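Local coordinates for PKS (Streptomyces sp. CNQ431, PDB 5YDA), which probably loads acyl extender units onto the carrier protein of a splenocin polyketide synthase, this chain being its broadly selective acyltransferase domain, at residues A[370-373]-A[377-380]. Numbering follows the deposited sequence.
Sequences LVEI and DSLT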
ATOM      1  N   LEU A 370     -10.213   2.280   2.337  1.00 23.97           N
ATOM      2  CA  LEU A 370      -9.060   1.408   2.133  1.00 25.16           C
ATOM      3  C   LEU A 370      -7.984   2.163   1.350  1.00 23.26           C
ATOM      4  O   LEU A 370      -8.196   2.533   0.186  1.00 25.14           O
ATOM      5  CB  LEU A 370      -9.473   0.133   1.402  1.00 24.52           C
ATOM      6  CG  LEU A 370     -10.600  -0.658   2.048  1.00 24.84           C
ATOM      7  CD1 LEU A 370     -10.826  -1.953   1.290  1.00 27.15           C
ATOM      8  CD2 LEU A 370     -10.274  -0.939   3.502  1.00 26.51           C
ATOM      9  N   VAL A 371      -6.839   2.389   1.985  1.00 19.00           N
ATOM     10  CA  VAL A 371      -5.774   3.211   1.428  1.00 18.43           C
ATOM     11  C   VAL A 371      -4.581   2.299   1.214  1.00 21.06           C
ATOM     12  O   VAL A 371      -3.972   1.817   2.183  1.00 18.21           O
ATOM     13  CB  VAL A 371      -5.408   4.393   2.339  1.00 21.64           C
ATOM     14  CG1 VAL A 371      -4.362   5.278   1.675  1.00 17.32           C
ATOM     15  CG2 VAL A 371      -6.646   5.199   2.693  1.00 20.00           C
ATOM     16  N   GLU A 372      -4.273   2.028  -0.049  1.00 18.97           N
ATOM     17  CA  GLU A 372      -3.113   1.214  -0.378  1.00 23.73           C
ATOM     18  C   GLU A 372      -1.864   2.083  -0.275  1.00 23.48           C
ATOM     19  O   GLU A 372      -1.824   3.189  -0.826  1.00 23.79           O
ATOM     20  CB  GLU A 372      -3.253   0.624  -1.783  1.00 20.28           C
ATOM     21  CG  GLU A 372      -2.143  -0.322  -2.154  1.00 22.33           C
ATOM     22  CD  GLU A 372      -2.569  -1.421  -3.130  1.00 25.35           C
ATOM     23  OE1 GLU A 372      -3.696  -1.362  -3.692  1.00 23.28           O
ATOM     24  OE2 GLU A 372      -1.748  -2.336  -3.351  1.00 24.75           O
ATOM     25  N   ILE A 373      -0.857   1.586   0.441  1.00 22.07           N
ATOM     26  CA  ILE A 373       0.373   2.311   0.745  1.00 19.78           C
ATOM     27  C   ILE A 373       1.499   1.606   0.010  1.00 19.24           C
ATOM     28  O   ILE A 373       1.993   0.569   0.463  1.00 23.66           O
ATOM     29  CB  ILE A 373       0.659   2.342   2.251  1.00 21.17           C
ATOM     30  CG1 ILE A 373      -0.513   2.960   3.006  1.00 19.50           C
ATOM     31  CG2 ILE A 373       2.005   3.041   2.563  1.00 14.95           C
ATOM     32  CD1 ILE A 373      -0.833   4.328   2.539  1.00 22.49           C
ATOM     33  N   ASP A 377      -1.894  -0.944  -7.334  1.00 27.26           N
ATOM     34  CA  ASP A 377      -3.239  -1.167  -6.832  1.00 22.59           C
ATOM     35  C   ASP A 377      -3.511  -2.654  -6.663  1.00 24.22           C
ATOM     36  O   ASP A 377      -4.659  -3.096  -6.773  1.00 24.78           O
ATOM     37  CB  ASP A 377      -4.282  -0.550  -7.768  1.00 26.49           C
ATOM     38  CG  ASP A 377      -4.273  -1.190  -9.163  1.00 32.91           C
ATOM     39  OD1 ASP A 377      -3.424  -2.077  -9.439  1.00 29.71           O
ATOM     40  OD2 ASP A 377      -5.113  -0.797  -9.990  1.00 38.34           O
ATOM     41  N   SER A 378      -2.474  -3.444  -6.395  1.00 21.09           N
ATOM     42  CA  SER A 378      -2.673  -4.889  -6.353  1.00 23.86           C
ATOM     43  C   SER A 378      -3.537  -5.310  -5.165  1.00 23.46           C
ATOM     44  O   SER A 378      -4.376  -6.205  -5.301  1.00 27.20           O
ATOM     45  CB  SER A 378      -1.320  -5.605  -6.339  1.00 23.47           C
ATOM     46  OG  SER A 378      -0.600  -5.299  -5.147  1.00 32.68           O
ATOM     47  N   LEU A 379      -3.363  -4.692  -3.991  1.00 22.67           N
ATOM     48  CA  LEU A 379      -4.214  -5.080  -2.860  1.00 22.18           C
ATOM     49  C   LEU A 379      -5.611  -4.485  -2.973  1.00 22.83           C
ATOM     50  O   LEU A 379      -6.583  -5.080  -2.481  1.00 18.45           O
ATOM     51  CB  LEU A 379      -3.591  -4.658  -1.526  1.00 21.20           C
ATOM     52  CG  LEU A 379      -2.225  -5.246  -1.178  1.00 23.17           C
ATOM     53  CD1 LEU A 379      -1.871  -4.915   0.282  1.00 21.04           C
ATOM     54  CD2 LEU A 379      -2.168  -6.747  -1.441  1.00 18.19           C
ATOM     55  N   THR A 380      -5.721  -3.320  -3.618  1.00 20.31           N
ATOM     56  CA  THR A 380      -7.021  -2.700  -3.869  1.00 21.38           C
ATOM     57  C   THR A 380      -7.922  -3.605  -4.712  1.00 23.76           C
ATOM     58  O   THR A 380      -9.118  -3.740  -4.423  1.00 23.65           O
ATOM     59  CB  THR A 380      -6.801  -1.347  -4.556  1.00 24.33           C
ATOM     60  OG1 THR A 380      -6.070  -0.496  -3.670  1.00 23.97           O
ATOM     61  CG2 THR A 380      -8.116  -0.679  -4.946  1.00 21.37           C
TER
HETATM   62  O   HOH W   1      -7.107   0.030  -1.564  1.00 33.16           O
HETATM   63  O   HOH W   2       0.004  -2.721  -5.131  1.00 20.95           O
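The carboxylate of E372, the last residue of strand 369-372, reaches across to the first turn of helix 378-387 and takes up the backbone N-H groups of L379 and T380. Strand and helix are the first two elements of a beta-alpha-beta unit in the parallel part of the acyltransferase domain's mixed six-stranded sheet, completed by strand 394-395 at its edge, and the glutamate thus ties the strand end to the start of the helix that follows it. CG of E372 lies anti to the backbone N (chi1 -175°) and the chain stays extended beyond it, which carries the carboxylate the whole way to the helix.

The two oxygens divide the work. OE2 of E372 accepts from L379 N at 2.9 Å in a fairly straight bond (162°) on its syn side, though tilted out of the carboxylate plane. OE1 of E372 takes T380 N from above that plane at 2.8 Å, and receives the T380 hydroxyl, OG1, on its anti lone pair at 2.5 Å. T380 therefore grips one oxygen twice, through main chain and side chain; its OG1 is anti to the carbonyl carbon (chi1 -63°), the rotamer that turns the hydroxyl to the glutamate. L379 also lays CB alongside OE2 of E372 at 3.5 Å, while both L379 and E372 touch P117 with their side chains.

The N-H groups it receives and the helix dipole would probably favour a charged E372, buried as it is. The D377 side chain at the N-cap makes no capping bond; the carboxylate meeting the first turn comes from the strand instead. S378 joins through a water, which accepts from S378 N at 2.9 Å and donates to OE2 of E372 at 2.5 Å.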